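Uncharacterized protein MJ1062 (Methanocaldococcus jannaschii, PDB 3EO4) is of unknown function but carries a GNAT-type acetyltransferase domain, the part in this chain, and is probably an acyltransferase with an additional glycosyltransferase-like region elsewhere. Local coordinates at residues E60-W65 with S80-Q85; P91-L96 with K125-R130; R17-N22 with S54-R59; D23-M28 with L47-H52. All blocks are in the same frame, centred on the assembly; numbering follows the deposited sequence.

Contact 1 of 4, residues E60-W65 with S80-Q85; sequences ENRVDW and SVNVSQ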
# COMPACT_ATOMS: atom_id res chain seq x y z
N GLU A 60 21.04 -8.74 -2.66
CA GLU A 60 22.08 -9.30 -3.52
C GLU A 60 21.50 -10.41 -4.36
O GLU A 60 20.58 -11.11 -3.92
CB GLU A 60 23.22 -9.87 -2.68
CG GLU A 60 24.36 -8.91 -2.48
CD GLU A 60 24.64 -8.66 -1.01
OE1 GLU A 60 23.91 -9.24 -0.15
OE2 GLU A 60 25.58 -7.87 -0.71
N ASN A 61 22.06 -10.59 -5.56
CA ASN A 61 21.70 -11.69 -6.46
C ASN A 61 20.21 -11.75 -6.75
O ASN A 61 19.63 -12.83 -6.90
CB ASN A 61 22.20 -13.03 -5.90
CG ASN A 61 23.70 -13.07 -5.76
OD1 ASN A 61 24.43 -12.98 -6.76
ND2 ASN A 61 24.18 -13.19 -4.54
N ARG A 62 19.58 -10.58 -6.80
CA ARG A 62 18.16 -10.50 -7.10
C ARG A 62 17.86 -9.25 -7.91
O ARG A 62 18.66 -8.32 -7.96
CB ARG A 62 17.31 -10.51 -5.83
CG ARG A 62 17.55 -9.35 -4.86
CD ARG A 62 16.63 -9.50 -3.63
NE ARG A 62 15.20 -9.30 -3.90
CZ ARG A 62 14.22 -10.06 -3.38
NH1 ARG A 62 14.51 -11.09 -2.60
NH2 ARG A 62 12.94 -9.80 -3.66
N VAL A 63 16.72 -9.28 -8.58
CA VAL A 63 16.19 -8.14 -9.28
C VAL A 63 14.73 -8.05 -8.85
O VAL A 63 14.05 -9.08 -8.72
CB VAL A 63 16.28 -8.35 -10.80
CG1 VAL A 63 15.44 -7.28 -11.56
CG2 VAL A 63 17.73 -8.35 -11.27
N ASP A 64 14.26 -6.82 -8.58
CA ASP A 64 12.85 -6.59 -8.28
C ASP A 64 12.25 -5.62 -9.28
O ASP A 64 12.87 -4.62 -9.66
CB ASP A 64 12.70 -5.99 -6.88
CG ASP A 64 13.13 -6.94 -5.80
OD1 ASP A 64 12.25 -7.60 -5.21
OD2 ASP A 64 14.36 -7.02 -5.55
N TRP A 65 11.04 -5.93 -9.74
CA TRP A 65 10.33 -5.05 -10.66
C TRP A 65 9.01 -4.61 -10.02
O TRP A 65 8.45 -5.30 -9.17
CB TRP A 65 9.99 -5.76 -11.98
CG TRP A 65 11.10 -6.19 -12.89
CD1 TRP A 65 11.57 -5.50 -13.99
CD2 TRP A 65 11.81 -7.45 -12.88
NE1 TRP A 65 12.54 -6.24 -14.63
CE2 TRP A 65 12.71 -7.44 -13.97
CE3 TRP A 65 11.79 -8.57 -12.03
CZ2 TRP A 65 13.59 -8.50 -14.25
CZ3 TRP A 65 12.67 -9.64 -12.31
CH2 TRP A 65 13.55 -9.60 -13.41
N SER A 80 4.32 -6.31 -7.60
CA SER A 80 5.74 -6.46 -7.76
C SER A 80 6.09 -7.90 -8.12
O SER A 80 5.46 -8.84 -7.61
CB SER A 80 6.45 -6.07 -6.49
OG SER A 80 7.86 -6.15 -6.70
N VAL A 81 7.10 -8.05 -8.97
CA VAL A 81 7.62 -9.37 -9.35
C VAL A 81 9.13 -9.32 -9.22
O VAL A 81 9.74 -8.26 -9.43
CB VAL A 81 7.14 -9.81 -10.78
CG1 VAL A 81 7.75 -8.94 -11.87
CG2 VAL A 81 7.36 -11.32 -11.03
N ASN A 82 9.73 -10.44 -8.82
CA ASN A 82 11.15 -10.49 -8.45
C ASN A 82 11.76 -11.87 -8.72
O ASN A 82 11.02 -12.86 -8.78
CB ASN A 82 11.36 -10.10 -6.97
CG ASN A 82 10.73 -11.09 -5.99
OD1 ASN A 82 11.02 -12.29 -6.04
ND2 ASN A 82 9.91 -10.60 -5.08
N VAL A 83 13.09 -11.90 -8.92
CA VAL A 83 13.89 -13.14 -9.00
C VAL A 83 15.07 -12.99 -8.08
O VAL A 83 15.70 -11.95 -8.04
CB VAL A 83 14.46 -13.45 -10.41
CG1 VAL A 83 13.34 -13.54 -11.40
CG2 VAL A 83 15.36 -12.34 -10.88
N SER A 84 15.36 -14.04 -7.33
CA SER A 84 16.48 -14.01 -6.41
C SER A 84 17.25 -15.32 -6.58
O SER A 84 16.82 -16.19 -7.35
CB SER A 84 15.96 -13.81 -4.98
OG SER A 84 15.04 -14.84 -4.62
N GLN A 85 18.37 -15.45 -5.89
CA GLN A 85 19.27 -16.60 -6.05
C GLN A 85 19.80 -16.71 -7.48
O GLN A 85 19.92 -17.81 -8.01
CB GLN A 85 18.58 -17.89 -5.56
CG GLN A 85 18.05 -17.77 -4.13
CD GLN A 85 17.21 -18.95 -3.67
OE1 GLN A 85 16.08 -18.78 -3.22
NE2 GLN A 85 17.78 -20.16 -3.73
O HOH W 1 19.36 -13.58 -3.78
O HOH W 2 9.45 -7.42 -4.93
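The antiparallel beta hairpin of strands 63-71 and 74-84, in the middle of the main sheet of this GNAT domain, pairs here at its open end, the axes of the two short segments approaching to 4.7 Å. Val63 and Val83 form a hydrogen-bonded pair, Val63 N to Val83 O at 2.9 Å and Val83 N back to Val63 O, while Asp64 faces Asn82 in a non-hydrogen-bonded pair. At Trp65 the carbonyl oxygen is gripped twice, by Val81 N and by the hydroxyl of Ser80, OG to Trp65 O 2.7 Å, from opposite faces of its plane. Ser80 OG swings anti to its backbone N (chi1 -176°), which lays it beside this carbonyl. The sheet face with Val63, Trp65, Val81 and Val83 packs against helix 107-121. There the indole of Trp65 offers its edge to Val83, CZ3 to CG1 4.1 Å, and one face to Val63 CG1; Trp118 meets the same ring edge-to-face. On the face that carries Asp64 and Asn82, Arg62 holds Asp64 side-on, NE to OD2 2.9 Å and NH2 to OD1 2.8 Å, both in the guanidinium plane and on syn lone pairs, so the carboxylate is fixed in rotation; Arg59 adds a second salt bridge at OD2. Asn82 lies alongside, its ND2 bonded to a bound buffer molecule, MES. Just before strand 63-71, Asn61 lines the pocket of a bound glycol ether. Water 2 closes the polar cluster, donating to Asp64 OD1 (2.8 Å) and Ser80 OG and accepting from Asn82 ND2.

Contact 2 of 4, residues P91-L96 with K125-R130; sequences PEIGIL and KKAHAR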
# COMPACT_ATOMS: atom_id res chain seq x y z
N PRO A 91 17.11 -19.94 -10.12
CA PRO A 91 16.65 -18.80 -9.36
C PRO A 91 15.19 -18.92 -8.91
O PRO A 91 14.38 -19.64 -9.55
CB PRO A 91 16.83 -17.62 -10.33
CG PRO A 91 16.82 -18.24 -11.66
CD PRO A 91 17.47 -19.57 -11.50
N GLU A 92 14.89 -18.22 -7.83
CA GLU A 92 13.58 -18.20 -7.22
C GLU A 92 12.77 -16.98 -7.67
O GLU A 92 13.27 -15.84 -7.65
CB GLU A 92 13.72 -18.21 -5.72
CG GLU A 92 12.39 -18.20 -4.99
CD GLU A 92 12.57 -18.26 -3.48
OE1 GLU A 92 13.58 -18.79 -3.02
OE2 GLU A 92 11.68 -17.78 -2.75
N ILE A 93 11.52 -17.22 -8.07
CA ILE A 93 10.62 -16.14 -8.54
C ILE A 93 9.60 -15.84 -7.46
O ILE A 93 8.95 -16.76 -6.95
CB ILE A 93 9.81 -16.54 -9.82
CG1 ILE A 93 10.69 -17.22 -10.86
CG2 ILE A 93 8.97 -15.36 -10.39
CD1 ILE A 93 11.70 -16.36 -11.39
N GLY A 94 9.42 -14.55 -7.15
CA GLY A 94 8.36 -14.09 -6.25
C GLY A 94 7.41 -13.13 -6.96
O GLY A 94 7.82 -12.38 -7.86
N ILE A 95 6.14 -13.16 -6.57
CA ILE A 95 5.15 -12.29 -7.22
C ILE A 95 4.12 -11.84 -6.18
O ILE A 95 3.76 -12.61 -5.29
CB ILE A 95 4.46 -13.01 -8.47
CG1 ILE A 95 3.31 -12.19 -9.08
CG2 ILE A 95 3.87 -14.38 -8.07
CD1 ILE A 95 3.72 -11.40 -10.31
N LEU A 96 3.62 -10.62 -6.33
CA LEU A 96 2.62 -10.07 -5.45
C LEU A 96 1.83 -9.07 -6.28
O LEU A 96 2.42 -8.21 -6.89
CB LEU A 96 3.36 -9.34 -4.33
CG LEU A 96 2.77 -8.44 -3.27
CD1 LEU A 96 3.95 -7.99 -2.37
CD2 LEU A 96 2.09 -7.21 -3.81
N LYS A 125 18.33 -22.11 -17.31
CA LYS A 125 17.61 -23.26 -17.86
C LYS A 125 16.48 -23.72 -16.91
O LYS A 125 15.59 -24.46 -17.33
CB LYS A 125 18.59 -24.41 -18.19
CG LYS A 125 19.73 -24.07 -19.22
CD LYS A 125 19.22 -23.90 -20.67
CE LYS A 125 20.33 -24.04 -21.76
NZ LYS A 125 21.23 -22.82 -21.97
N LYS A 126 16.52 -23.28 -15.64
CA LYS A 126 15.48 -23.59 -14.64
C LYS A 126 15.16 -22.37 -13.77
O LYS A 126 15.97 -21.43 -13.67
CB LYS A 126 15.90 -24.71 -13.68
CG LYS A 126 16.92 -25.65 -14.20
CD LYS A 126 17.69 -26.28 -13.05
CE LYS A 126 18.05 -27.71 -13.40
NZ LYS A 126 16.81 -28.51 -13.77
N ALA A 127 14.00 -22.45 -13.10
CA ALA A 127 13.54 -21.45 -12.15
C ALA A 127 12.53 -22.12 -11.22
O ALA A 127 11.93 -23.14 -11.59
CB ALA A 127 12.90 -20.21 -12.85
N HIS A 128 12.35 -21.54 -10.03
CA HIS A 128 11.39 -22.10 -9.09
C HIS A 128 10.62 -21.03 -8.33
O HIS A 128 10.95 -19.86 -8.40
CB HIS A 128 12.06 -23.11 -8.13
CG HIS A 128 13.01 -22.49 -7.15
ND1 HIS A 128 14.35 -22.34 -7.40
CD2 HIS A 128 12.81 -22.04 -5.89
CE1 HIS A 128 14.94 -21.80 -6.35
NE2 HIS A 128 14.03 -21.61 -5.42
N ALA A 129 9.59 -21.46 -7.61
CA ALA A 129 8.79 -20.58 -6.75
C ALA A 129 8.58 -21.34 -5.43
O ALA A 129 8.49 -22.56 -5.44
CB ALA A 129 7.45 -20.27 -7.41
N ARG A 130 8.56 -20.64 -4.31
CA ARG A 130 8.24 -21.24 -3.00
C ARG A 130 6.83 -20.78 -2.67
O ARG A 130 6.55 -19.57 -2.69
CB ARG A 130 9.21 -20.79 -1.88
CG ARG A 130 10.69 -20.97 -2.21
CD ARG A 130 11.61 -20.54 -1.03
NE ARG A 130 11.49 -21.49 0.07
CZ ARG A 130 12.43 -22.31 0.49
NH1 ARG A 130 13.64 -22.32 -0.06
NH2 ARG A 130 12.15 -23.13 1.51
O HOH W 3 15.14 -21.45 -2.82
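Glu92, Pro91 and His128 bury the most surface where strand 92-97 meets strand 126-132, at the splayed pair of strands that is the hallmark of the GNAT fold. The segments run in the same general sense but diverge by 47°, so the backbones bridge only once, at Glu92 and His128. His128 N donates to Pro91 O (2.8 Å), and His128 O accepts from Ile93 N (2.7 Å); beyond this point Gly94 to Leu96 part from 125-130. In GNAT enzymes such a cleft usually admits the acyl-CoA cofactor, consistent with the family here.

His128 places its CG between the backbone N and carbonyl carbon (chi1 69°), turning the imidazole beneath the Glu92 backbone: Glu92 CA stands over the ring centre, and Glu92 CB lies 3.4 Å from His128 NE2. ND1 is bonded to Asn90. With a leucine in place of this histidine, Asn90 and water 3 would probably each lose a mate and Glu92 the flat surface under its backbone. Pro91 brings CD to within 3.2 Å of Lys126 O, and it also rests on Leu86 and Tyr124, two residues of the glycol-ether pocket. Ile93 reaches Ala127 CB with CG1 and otherwise leans on helix 107-121.

The extended Glu92 side chain lays its carboxylate against the aliphatic part of Arg130, OE2 to CD 3.3 Å, but Arg130 keeps its salt bridge for Glu157. Water 3 links the three groups instead, 3.1 Å from Glu92 OE1, 2.8 Å from His128 NE2 and accepting from Arg130 NH1 at 3.3 Å.

Contact 3 of 4, residues R17-N22 with S54-R59; sequences RQITDN and SWWMSR
Trp56 swings its CG anti to the backbone N (chi1 165°), carrying the indole off helix 49-58 toward Ile19, whose own CG1 is anti to its N (chi1 -162°) and whose CG2 is thereby turned to the tryptophan. The methyl CG2 meets the outer edge of the six-membered ring in the ring plane, 3.6 Å from CZ3 and 4.0 Å from CH2, while the two side chains slide past each other in opposite directions. Next along the chain, the backbone of Thr20 passes the same rim, its carbonyl carbon 4.1 Å from Trp56 CH2. Asp21, deposited in two conformers, then brings its carboxylate to the indole rim; the very short approach of OD1 in this conformer is doubtful. The contact is a small surface patch, with the buried Ile19 at its inner end. Arg59 stays on the fringe, NH1 4.4 Å from Ile19 CG2; its guanidinium forms a salt bridge with Asp64. Its aliphatic CG lies 4.0 Å above the plane of the Trp55 ring, toward the rim. On the other segment Arg17 folds back, NH1 donating to Gln18 O at 2.7 Å and also forming a salt bridge with Asp23 at the head of helix 24-31. Around this patch, strand 63-71 hydrogen-bonds to Arg17 and Ile19 through the backbone, and helix 24-31 fills the corner, Leu27 against Ile19 and Trp55, Leu24 against Trp56.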
# COMPACT_ATOMS: atom_id res chain seq x y z
N ARG A 17 9.00 -2.79 -14.82
CA ARG A 17 10.17 -1.91 -14.81
C ARG A 17 10.86 -2.06 -13.46
O ARG A 17 10.20 -2.35 -12.43
CB ARG A 17 9.78 -0.45 -15.07
CG ARG A 17 8.86 0.18 -14.00
CD ARG A 17 9.27 1.63 -13.61
NE ARG A 17 8.40 2.17 -12.56
CZ ARG A 17 8.64 2.12 -11.23
NH1 ARG A 17 9.74 1.55 -10.75
NH2 ARG A 17 7.76 2.65 -10.38
N GLN A 18 12.18 -1.88 -13.42
CA GLN A 18 12.88 -2.07 -12.14
C GLN A 18 12.37 -1.10 -11.09
O GLN A 18 11.91 0.02 -11.38
CB GLN A 18 14.42 -2.07 -12.24
CG GLN A 18 15.01 -1.11 -13.24
CD GLN A 18 16.55 -0.93 -13.12
OE1 GLN A 18 17.12 -0.03 -13.76
NE2 GLN A 18 17.20 -1.76 -12.31
N ILE A 19 12.41 -1.59 -9.86
CA ILE A 19 12.01 -0.86 -8.68
C ILE A 19 13.01 0.24 -8.41
O ILE A 19 14.14 0.19 -8.86
CB ILE A 19 11.97 -1.81 -7.46
CG1 ILE A 19 11.16 -1.21 -6.31
CG2 ILE A 19 13.40 -2.21 -7.03
CD1 ILE A 19 10.61 -2.26 -5.33
N THR A 20 12.58 1.19 -7.59
CA THR A 20 13.29 2.40 -7.26
C THR A 20 13.04 2.69 -5.79
O THR A 20 12.01 2.24 -5.26
CB THR A 20 12.68 3.52 -8.14
OG1 THR A 20 13.50 3.72 -9.29
CG2 THR A 20 12.55 4.79 -7.44
N ASP A 21 13.91 3.47 -5.15
CA ASP A 21 13.77 3.93 -3.75
C ASP A 21 12.38 4.46 -3.47
O ASP A 21 11.83 4.29 -2.39
CB ASP A 21 14.75 5.07 -3.45
CG ASP A 21 16.10 4.58 -3.02
OD1 ASP A 21 16.33 3.35 -3.09
OD2 ASP A 21 16.94 5.40 -2.60
N ASN A 22 11.86 5.17 -4.46
CA ASN A 22 10.56 5.84 -4.36
C ASN A 22 9.37 4.88 -4.24
O ASN A 22 8.29 5.27 -3.78
CB ASN A 22 10.36 6.79 -5.55
CG ASN A 22 11.41 7.89 -5.60
OD1 ASN A 22 11.61 8.64 -4.63
ND2 ASN A 22 12.12 7.98 -6.73
N SER A 54 16.20 -2.30 5.73
CA SER A 54 17.37 -3.15 5.88
C SER A 54 17.37 -4.26 4.81
O SER A 54 18.43 -4.59 4.28
CB SER A 54 17.45 -3.69 7.31
OG SER A 54 18.24 -4.84 7.37
N TRP A 55 16.19 -4.79 4.47
CA TRP A 55 16.07 -5.69 3.30
C TRP A 55 16.60 -4.99 2.05
O TRP A 55 17.43 -5.54 1.32
CB TRP A 55 14.62 -6.16 3.09
CG TRP A 55 14.38 -6.75 1.73
CD1 TRP A 55 14.68 -8.01 1.33
CD2 TRP A 55 13.80 -6.09 0.56
NE1 TRP A 55 14.33 -8.19 -0.00
CE2 TRP A 55 13.81 -7.03 -0.50
CE3 TRP A 55 13.31 -4.80 0.32
CZ2 TRP A 55 13.33 -6.72 -1.77
CZ3 TRP A 55 12.84 -4.48 -0.97
CH2 TRP A 55 12.85 -5.44 -2.00
N TRP A 56 16.15 -3.77 1.82
CA TRP A 56 16.46 -3.02 0.61
C TRP A 56 17.96 -2.73 0.46
O TRP A 56 18.50 -2.86 -0.64
CB TRP A 56 15.64 -1.73 0.60
CG TRP A 56 16.11 -0.72 -0.38
CD1 TRP A 56 16.83 0.41 -0.11
CD2 TRP A 56 15.86 -0.71 -1.78
NE1 TRP A 56 17.05 1.11 -1.26
CE2 TRP A 56 16.47 0.44 -2.31
CE3 TRP A 56 15.19 -1.58 -2.65
CZ2 TRP A 56 16.43 0.76 -3.67
CZ3 TRP A 56 15.15 -1.26 -4.02
CH2 TRP A 56 15.75 -0.10 -4.50
N MSE A 57 18.60 -2.34 1.56
CA MSE A 57 20.04 -2.12 1.56
C MSE A 57 20.82 -3.44 1.56
O MSE A 57 22.03 -3.43 1.34
CB MSE A 57 20.46 -1.26 2.77
CG MSE A 57 19.79 0.13 2.83
SE MSE A 57 20.21 1.26 1.25
CE MSE A 57 22.03 1.81 1.82
N SER A 58 20.15 -4.56 1.82
CA SER A 58 20.80 -5.87 1.88
C SER A 58 20.77 -6.65 0.57
O SER A 58 21.46 -7.67 0.45
CB SER A 58 20.14 -6.74 2.95
OG SER A 58 20.88 -6.72 4.16
N ARG A 59 19.96 -6.19 -0.40
CA ARG A 59 19.69 -6.99 -1.58
C ARG A 59 20.98 -7.45 -2.32
O ARG A 59 21.88 -6.66 -2.54
CB ARG A 59 18.74 -6.26 -2.54
CG ARG A 59 17.40 -5.86 -1.91
CD ARG A 59 16.69 -4.80 -2.72
NE ARG A 59 16.27 -5.31 -4.02
CZ ARG A 59 16.78 -4.92 -5.18
NH1 ARG A 59 16.33 -5.46 -6.31
NH2 ARG A 59 17.72 -3.98 -5.23

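Contact 4 of 4, residues D23-M28 with L47-H52; sequences DLELLM and LKWEEH
Leu24 O takes two donors, one above and one below its carbonyl plane: Met28 N of its own helix and His52 NE2 at 2.8 Å. The second bond is bent, 131° at the hydrogen, with the oxygen tilted out of the ring plane. His52 gets there with CG anti to its backbone N (chi1 -174°), and the ring is packed on one face and at its edge: Met28 CB sits over the face in a CH-pi contact, 3.7 Å from the centroid, and Leu27 CD2 touches the edge. A leucine here, lacking NE2, would probably leave Leu24 O to its helical mate alone and deprive Met28 CB of its flat seat. These residues pack the start of helix 24-31 against the start of helix 49-58, two helices that come between strands 13-18 and 63-71 in this GNAT domain. Met28, present as selenomethionine, crosses Trp49 at about a right angle in a Met-aromatic contact, SE at the edge of the indole and CE 3.6 Å from CE3. Leu24 CB meets Trp49 CH2 at 3.9 Å, and Arg76 of the second subunit makes a cation-pi contact with the same indole. Lys48 is the N-cap of helix 49-58, its N bonded to Glu51 OE1 at 3.1 Å.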
# COMPACT_ATOMS: atom_id res chain seq x y z
N ASP A 23 9.56 3.62 -4.64
CA ASP A 23 8.50 2.60 -4.65
C ASP A 23 8.43 1.87 -3.33
O ASP A 23 7.54 1.05 -3.12
CB ASP A 23 8.76 1.57 -5.76
CG ASP A 23 8.74 2.18 -7.18
OD1 ASP A 23 9.66 1.91 -7.99
OD2 ASP A 23 7.81 2.95 -7.48
N LEU A 24 9.36 2.18 -2.43
CA LEU A 24 9.59 1.35 -1.24
C LEU A 24 8.41 1.33 -0.28
O LEU A 24 8.07 0.27 0.27
CB LEU A 24 10.86 1.78 -0.51
CG LEU A 24 12.21 1.27 -1.04
CD1 LEU A 24 13.34 1.83 -0.19
CD2 LEU A 24 12.29 -0.25 -1.06
N GLU A 25 7.79 2.50 -0.11
CA GLU A 25 6.64 2.66 0.80
C GLU A 25 5.42 1.96 0.25
O GLU A 25 4.66 1.41 1.00
CB GLU A 25 6.32 4.14 1.10
CG GLU A 25 7.50 4.99 1.66
CD GLU A 25 8.24 5.74 0.53
OE1 GLU A 25 8.64 5.10 -0.47
OE2 GLU A 25 8.41 6.97 0.62
N LEU A 26 5.24 2.01 -1.07
CA LEU A 26 4.12 1.34 -1.70
C LEU A 26 4.28 -0.18 -1.59
O LEU A 26 3.35 -0.89 -1.21
CB LEU A 26 3.98 1.75 -3.16
CG LEU A 26 3.03 0.96 -4.04
CD1 LEU A 26 1.62 1.02 -3.47
CD2 LEU A 26 3.03 1.60 -5.46
N LEU A 27 5.48 -0.67 -1.92
CA LEU A 27 5.82 -2.07 -1.71
C LEU A 27 5.61 -2.49 -0.26
O LEU A 27 4.97 -3.51 0.00
CB LEU A 27 7.23 -2.40 -2.20
CG LEU A 27 7.59 -3.90 -2.09
CD1 LEU A 27 6.79 -4.83 -3.06
CD2 LEU A 27 9.12 -4.16 -2.20
N MSE A 28 6.10 -1.71 0.69
CA MSE A 28 5.82 -2.07 2.10
C MSE A 28 4.32 -2.09 2.40
O MSE A 28 3.85 -2.93 3.14
CB MSE A 28 6.53 -1.15 3.08
CG MSE A 28 6.35 -1.58 4.51
SE MSE A 28 7.36 -0.42 5.74
CE MSE A 28 6.66 1.29 5.13
N LEU A 47 4.80 -4.94 8.39
CA LEU A 47 6.26 -4.72 8.41
C LEU A 47 6.64 -3.46 9.16
O LEU A 47 5.83 -2.57 9.32
CB LEU A 47 6.76 -4.62 6.98
CG LEU A 47 7.29 -5.84 6.23
CD1 LEU A 47 6.71 -7.18 6.68
CD2 LEU A 47 7.15 -5.61 4.74
N LYS A 48 7.88 -3.38 9.62
CA LYS A 48 8.40 -2.11 10.13
C LYS A 48 9.36 -1.55 9.08
O LYS A 48 10.07 -2.30 8.42
CB LYS A 48 9.10 -2.32 11.48
CG LYS A 48 8.22 -3.05 12.47
CD LYS A 48 8.83 -3.15 13.86
CE LYS A 48 8.10 -4.21 14.65
NZ LYS A 48 8.62 -4.30 16.03
N TRP A 49 9.36 -0.23 8.91
CA TRP A 49 10.27 0.41 7.97
C TRP A 49 11.73 -0.08 8.15
O TRP A 49 12.38 -0.46 7.18
CB TRP A 49 10.19 1.93 8.08
CG TRP A 49 11.16 2.65 7.17
CD1 TRP A 49 12.29 3.31 7.53
CD2 TRP A 49 11.05 2.78 5.74
NE1 TRP A 49 12.91 3.84 6.41
CE2 TRP A 49 12.17 3.52 5.30
CE3 TRP A 49 10.12 2.33 4.78
CZ2 TRP A 49 12.38 3.84 3.95
CZ3 TRP A 49 10.34 2.63 3.43
CH2 TRP A 49 11.46 3.39 3.04
N GLU A 50 12.23 -0.10 9.39
CA GLU A 50 13.62 -0.51 9.60
C GLU A 50 13.91 -1.90 9.01
O GLU A 50 14.92 -2.07 8.35
CB GLU A 50 14.03 -0.40 11.09
CG GLU A 50 13.47 -1.51 11.95
CD GLU A 50 12.77 -1.00 13.18
OE1 GLU A 50 13.42 -1.02 14.26
OE2 GLU A 50 11.57 -0.59 13.07
N GLU A 51 12.99 -2.85 9.17
CA GLU A 51 13.12 -4.18 8.58
C GLU A 51 13.04 -4.13 7.05
O GLU A 51 13.82 -4.76 6.35
CB GLU A 51 11.98 -5.09 9.05
CG GLU A 51 11.84 -5.26 10.56
CD GLU A 51 10.50 -5.91 10.95
OE1 GLU A 51 9.52 -5.91 10.13
OE2 GLU A 51 10.42 -6.40 12.11
N HIS A 52 12.06 -3.40 6.56
CA HIS A 52 11.89 -3.24 5.14
C HIS A 52 13.11 -2.59 4.47
O HIS A 52 13.54 -2.99 3.39
CB HIS A 52 10.63 -2.42 4.89
CG HIS A 52 10.26 -2.30 3.45
ND1 HIS A 52 9.99 -3.39 2.66
CD2 HIS A 52 10.10 -1.21 2.66
CE1 HIS A 52 9.68 -2.99 1.44
NE2 HIS A 52 9.74 -1.67 1.42

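How the contacts relate
From the N terminus, strand 13-18 leads through residues 17-22 into helix 24-31, and the chain returns by helix 49-58. Contact 4 joins the starts of those two helices and closes the inner loop; contact 3, using the far end of helix 49-58, closes the wider loop around it. Contact 1 follows in series as a hairpin, tied to contact 3 because strands 13-18 and 63-71 are neighbours in the main sheet. Strand 74-84 then pairs with 92-97, so contacts 1 and 2 share that sheet. Contact 2 closes the last loop, around helix 107-121, and links the main sheet to the C-terminal one; it and contact 4 lie on opposite sides of the chain's centre.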